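Local structure of neisseria adhesin A (Neisseria meningitidis, 4CJD) at residues D10-N22 with D34-G46. The protein is a trimeric autotransporter adhesin of the meningococcal surface that probably mediates attachment to human epithelial cells and promotes bacterial uptake by them. Residues are numbered along the deposited sequence; the frame is centred on the assembly and turned at random.
Sequences DEIAKAALVGVYN and DTIYDIENGQPKG. Unlike the reference sequence in segment 10-22: Gly19 (reference Asn), Val20 (reference Ser). Unlike the reference sequence in segment 34-46: Glu40 (reference Asn), Gln43 (reference Lys), Pro44 (reference Ile), Lys45 (reference Thr), Gly46 (reference Arg).
Val18 meets the hairpin with both of its methyl groups, and this pairing makes the tightly packed part of the contact. CG2 rests 3.6 Å from Pro44 CB, with Ile39 CD1 also against it, while CG1 lies over the backbone of Tyr37 and Asp38. The Ile39 methyl reaches further, to 3.7 Å from Lys14 O, and its CG1 packs against Val18 CB, with Ala15 CB more loosely beside it. One helical turn on, two tyrosines form a T-shaped pair: the CD2–CE2 edge of Tyr37 stands over one face of Tyr21, the planes at 90° and the centroids 4.7 Å apart. With CG anti to the backbone N (chi1 -176°), the Tyr21 ring extends over strand 35-40, where OH gives a very short hydrogen bond of 2.5 Å to Thr35 O.

The arrangement belongs to the head domain of this trimeric coiled-coil adhesin, in which strands 35-40 and 43-48, joined by a type I' turn from Glu40 to Gln43, form a β-hairpin laid on the outside of helix 9-28. Other sides of the helix, through Ala13 and Val20, pack against the two neighbouring subunits.

Polar and water-mediated links make up the looser side. Extended beyond CG, Lys14 places NZ between Asp10 OD2, in a salt bridge, and Gln43 OE1, a 2.7 Å hydrogen bond on a lone pair in the carbonyl plane. Near the turn a water joins Glu11 O to Gly42 O. Further along the helix, Asn22 ND2 makes a nearly straight bond to Tyr37 O (177°) and a second one back to Val18 O, which together fix the rotation of the amide; its OD1 takes a bond from one water that also donates to Tyr37 O, and a weak one from a second water, which accepts from Tyr37 N.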
loop_
_atom_site.group_PDB
_atom_site.type_symbol
_atom_site.label_atom_id
_atom_site.label_comp_id
_atom_site.label_asym_id
_atom_site.label_seq_id
_atom_site.Cartn_x
_atom_site.Cartn_y
_atom_site.Cartn_z
ATOM N N ASP A 10 -42.872 38.314 1.046
ATOM C CA ASP A 10 -43.380 37.010 1.441
ATOM C C ASP A 10 -42.855 35.887 0.542
ATOM O O ASP A 10 -42.429 34.861 1.047
ATOM C CB ASP A 10 -44.901 36.995 1.449
ATOM C CG ASP A 10 -45.461 35.724 2.073
ATOM O OD1 ASP A 10 -45.235 35.504 3.287
ATOM O OD2 ASP A 10 -46.139 34.954 1.354
ATOM N N GLU A 11 -42.870 36.079 -0.777
ATOM C CA GLU A 11 -42.343 35.066 -1.693
ATOM C C GLU A 11 -40.842 34.856 -1.522
ATOM O O GLU A 11 -40.368 33.736 -1.566
ATOM C CB GLU A 11 -42.628 35.436 -3.151
ATOM C CG GLU A 11 -44.053 35.150 -3.592
ATOM C CD GLU A 11 -44.357 35.700 -4.981
ATOM O OE1 GLU A 11 -44.133 36.912 -5.215
ATOM O OE2 GLU A 11 -44.811 34.910 -5.840
ATOM N N ILE A 12 -40.100 35.946 -1.353
ATOM C CA ILE A 12 -38.656 35.853 -1.140
ATOM C C ILE A 12 -38.365 35.027 0.101
ATOM O O ILE A 12 -37.549 34.093 0.075
ATOM C CB ILE A 12 -38.013 37.273 -1.010
ATOM C CG1 ILE A 12 -38.138 38.022 -2.342
ATOM C CG2 ILE A 12 -36.550 37.158 -0.566
ATOM C CD1 ILE A 12 -37.681 39.503 -2.318
ATOM N N ALA A 13 -39.046 35.364 1.190
ATOM C CA ALA A 13 -38.867 34.679 2.463
ATOM C C ALA A 13 -39.141 33.183 2.323
ATOM O O ALA A 13 -38.405 32.362 2.849
ATOM C CB ALA A 13 -39.769 35.289 3.524
ATOM N N LYS A 14 -40.214 32.841 1.610
ATOM C CA LYS A 14 -40.609 31.431 1.456
ATOM C C LYS A 14 -39.638 30.686 0.570
ATOM O O LYS A 14 -39.322 29.527 0.810
ATOM C CB LYS A 14 -42.041 31.350 0.903
ATOM C CG LYS A 14 -43.081 31.700 1.965
ATOM C CD LYS A 14 -44.454 32.004 1.382
ATOM C CE LYS A 14 -45.531 31.804 2.437
ATOM N NZ LYS A 14 -46.844 32.397 1.992
ATOM N N ALA A 15 -39.134 31.370 -0.450
ATOM C CA ALA A 15 -38.155 30.755 -1.327
ATOM C C ALA A 15 -36.845 30.533 -0.569
ATOM O O ALA A 15 -36.160 29.533 -0.763
ATOM C CB ALA A 15 -37.928 31.628 -2.574
ATOM N N ALA A 16 -36.494 31.474 0.300
ATOM C CA ALA A 16 -35.307 31.294 1.147
ATOM C C ALA A 16 -35.497 30.115 2.113
ATOM O O ALA A 16 -34.625 29.248 2.262
ATOM C CB ALA A 16 -35.000 32.605 1.916
ATOM N N LEU A 17 -36.653 30.048 2.753
ATOM C CA LEU A 17 -36.895 28.944 3.683
ATOM C C LEU A 17 -36.814 27.597 2.977
ATOM O O LEU A 17 -36.123 26.674 3.443
ATOM C CB LEU A 17 -38.237 29.097 4.368
ATOM C CG LEU A 17 -38.394 28.246 5.629
ATOM C CD1 LEU A 17 -37.287 28.655 6.617
ATOM C CD2 LEU A 17 -39.797 28.498 6.198
ATOM N N VAL A 18 -37.444 27.493 1.812
ATOM C CA VAL A 18 -37.357 26.249 1.056
ATOM C C VAL A 18 -35.920 25.943 0.624
ATOM O O VAL A 18 -35.488 24.783 0.672
ATOM C CB VAL A 18 -38.304 26.283 -0.203
ATOM C CG1 VAL A 18 -37.947 25.211 -1.178
ATOM C CG2 VAL A 18 -39.763 26.106 0.219
ATOM N N GLY A 19 -35.173 26.973 0.188
ATOM C CA GLY A 19 -33.776 26.786 -0.185
ATOM C C GLY A 19 -32.929 26.257 0.972
ATOM O O GLY A 19 -32.098 25.327 0.820
ATOM N N VAL A 20 -33.135 26.854 2.142
ATOM C CA VAL A 20 -32.464 26.402 3.373
ATOM C C VAL A 20 -32.742 24.924 3.660
ATOM O O VAL A 20 -31.835 24.136 3.953
ATOM C CB VAL A 20 -32.914 27.239 4.621
ATOM C CG1 VAL A 20 -32.575 26.510 5.907
ATOM C CG2 VAL A 20 -32.278 28.583 4.620
ATOM N N TYR A 21 -34.010 24.539 3.560
ATOM C CA TYR A 21 -34.393 23.142 3.813
ATOM C C TYR A 21 -33.661 22.201 2.868
ATOM O O TYR A 21 -33.138 21.202 3.279
ATOM C CB TYR A 21 -35.913 22.965 3.665
ATOM C CG TYR A 21 -36.450 21.573 3.998
ATOM C CD1 TYR A 21 -36.775 21.216 5.309
ATOM C CD2 TYR A 21 -36.623 20.617 3.003
ATOM C CE1 TYR A 21 -37.286 19.935 5.609
ATOM C CE2 TYR A 21 -37.123 19.346 3.282
ATOM C CZ TYR A 21 -37.468 19.004 4.585
ATOM O OH TYR A 21 -37.992 17.729 4.853
ATOM N N ASN A 22 -33.593 22.564 1.590
ATOM C CA ASN A 22 -32.912 21.725 0.636
ATOM C C ASN A 22 -31.405 21.584 0.908
ATOM O O ASN A 22 -30.874 20.491 0.845
ATOM C CB ASN A 22 -33.188 22.270 -0.778
ATOM C CG ASN A 22 -34.514 21.752 -1.319
ATOM O OD1 ASN A 22 -34.592 20.617 -1.779
ATOM N ND2 ASN A 22 -35.572 22.554 -1.211
ATOM N N ASP A 34 -39.193 11.166 4.176
ATOM C CA ASP A 34 -38.909 12.566 4.516
ATOM C C ASP A 34 -39.604 13.517 3.525
ATOM O O ASP A 34 -39.741 13.209 2.344
ATOM C CB ASP A 34 -37.418 12.865 4.514
ATOM C CG ASP A 34 -36.677 12.227 5.671
ATOM O OD1 ASP A 34 -37.271 11.574 6.543
ATOM O OD2 ASP A 34 -35.465 12.347 5.668
ATOM N N THR A 35 -40.039 14.674 4.003
ATOM C CA THR A 35 -40.671 15.629 3.106
ATOM C C THR A 35 -39.610 16.279 2.232
ATOM O O THR A 35 -38.531 16.683 2.703
ATOM C CB THR A 35 -41.439 16.733 3.876
ATOM O OG1 THR A 35 -42.333 16.121 4.799
ATOM C CG2 THR A 35 -42.251 17.645 2.905
ATOM N N ILE A 36 -39.902 16.345 0.951
ATOM C CA ILE A 36 -39.089 17.100 0.009
ATOM C C ILE A 36 -39.900 18.369 -0.358
ATOM O O ILE A 36 -41.068 18.262 -0.698
ATOM C CB ILE A 36 -38.796 16.287 -1.230
ATOM C CG1 ILE A 36 -37.679 15.263 -0.939
ATOM C CG2 ILE A 36 -38.408 17.236 -2.432
ATOM C CD1 ILE A 36 -37.599 14.197 -2.075
ATOM N N TYR A 37 -39.299 19.555 -0.241
ATOM C CA TYR A 37 -40.019 20.806 -0.505
ATOM C C TYR A 37 -39.510 21.499 -1.761
ATOM O O TYR A 37 -38.316 21.494 -2.056
ATOM C CB TYR A 37 -39.877 21.792 0.655
ATOM C CG TYR A 37 -40.657 21.485 1.896
ATOM C CD1 TYR A 37 -41.998 21.849 2.011
ATOM C CD2 TYR A 37 -40.049 20.864 2.973
ATOM C CE1 TYR A 37 -42.724 21.569 3.174
ATOM C CE2 TYR A 37 -40.751 20.598 4.140
ATOM C CZ TYR A 37 -42.076 20.962 4.237
ATOM O OH TYR A 37 -42.744 20.670 5.401
ATOM N N ASP A 38 -40.434 22.118 -2.477
ATOM C CA ASP A 38 -40.093 23.065 -3.523
ATOM C C ASP A 38 -41.079 24.213 -3.449
ATOM O O ASP A 38 -41.898 24.286 -2.534
ATOM C CB ASP A 38 -40.102 22.417 -4.905
ATOM C CG ASP A 38 -41.505 22.012 -5.370
ATOM O OD1 ASP A 38 -42.477 22.025 -4.573
ATOM O OD2 ASP A 38 -41.630 21.669 -6.563
ATOM N N ILE A 39 -40.972 25.113 -4.410
ATOM C CA ILE A 39 -41.817 26.278 -4.464
ATOM C C ILE A 39 -42.729 26.117 -5.663
ATOM O O ILE A 39 -42.254 25.797 -6.755
ATOM C CB ILE A 39 -40.986 27.561 -4.601
ATOM C CG1 ILE A 39 -40.294 27.911 -3.279
ATOM C CG2 ILE A 39 -41.866 28.700 -5.093
ATOM C CD1 ILE A 39 -41.229 28.600 -2.267
ATOM N N GLU A 40 -44.028 26.315 -5.450
ATOM C CA GLU A 40 -45.013 26.248 -6.522
ATOM C C GLU A 40 -46.053 27.352 -6.327
ATOM O O GLU A 40 -46.610 27.508 -5.232
ATOM C CB GLU A 40 -45.684 24.875 -6.557
ATOM C CG GLU A 40 -44.740 23.741 -6.914
ATOM C CD GLU A 40 -45.358 22.374 -6.675
ATOM O OE1 GLU A 40 -46.601 22.313 -6.500
ATOM O OE2 GLU A 40 -44.601 21.370 -6.655
ATOM N N ASN A 41 -46.305 28.124 -7.382
ATOM C CA ASN A 41 -47.161 29.295 -7.265
ATOM C C ASN A 41 -46.657 30.153 -6.111
ATOM O O ASN A 41 -47.448 30.618 -5.279
ATOM C CB ASN A 41 -48.628 28.898 -7.043
ATOM C CG ASN A 41 -49.117 27.853 -8.040
ATOM O OD1 ASN A 41 -48.515 27.645 -9.097
ATOM N ND2 ASN A 41 -50.224 27.194 -7.706
ATOM N N GLY A 42 -45.331 30.302 -6.028
ATOM C CA GLY A 42 -44.702 31.074 -4.969
ATOM C C GLY A 42 -44.965 30.580 -3.552
ATOM O O GLY A 42 -44.616 31.265 -2.564
ATOM N N GLN A 43 -45.592 29.404 -3.438
ATOM C CA GLN A 43 -45.829 28.790 -2.134
ATOM C C GLN A 43 -44.938 27.552 -1.976
ATOM O O GLN A 43 -44.679 26.836 -2.944
ATOM C CB GLN A 43 -47.312 28.415 -1.955
ATOM C CG GLN A 43 -48.295 29.609 -1.960
ATOM C CD GLN A 43 -47.768 30.796 -1.171
ATOM O OE1 GLN A 43 -47.605 30.738 0.056
ATOM N NE2 GLN A 43 -47.468 31.873 -1.882
ATOM N N PRO A 44 -44.459 27.300 -0.752
ATOM C CA PRO A 44 -43.753 26.042 -0.473
ATOM C C PRO A 44 -44.696 24.840 -0.568
ATOM O O PRO A 44 -45.834 24.902 -0.110
ATOM C CB PRO A 44 -43.244 26.227 0.957
ATOM C CG PRO A 44 -44.013 27.358 1.519
ATOM C CD PRO A 44 -44.443 28.221 0.396
ATOM N N LYS A 45 -44.223 23.762 -1.178
ATOM C CA LYS A 45 -45.026 22.568 -1.367
ATOM C C LYS A 45 -44.190 21.363 -0.994
ATOM O O LYS A 45 -43.060 21.210 -1.478
ATOM C CB LYS A 45 -45.513 22.451 -2.813
ATOM C CG LYS A 45 -46.465 21.287 -3.070
ATOM C CD LYS A 45 -47.749 21.417 -2.267
ATOM C CE LYS A 45 -48.839 20.475 -2.783
ATOM N NZ LYS A 45 -48.510 19.050 -2.483
ATOM N N GLY A 46 -44.737 20.516 -0.124
ATOM C CA GLY A 46 -44.021 19.334 0.312
ATOM C C GLY A 46 -44.571 18.080 -0.329
ATOM O O GLY A 46 -45.731 18.030 -0.676
HETATM O O HOH W 1 -41.584 31.948 -3.261
HETATM O O HOH W 2 -39.414 15.365 6.786
HETATM O O HOH W 3 -36.406 19.368 0.051
HETATM O O HOH W 4 -36.260 19.867 -3.914
#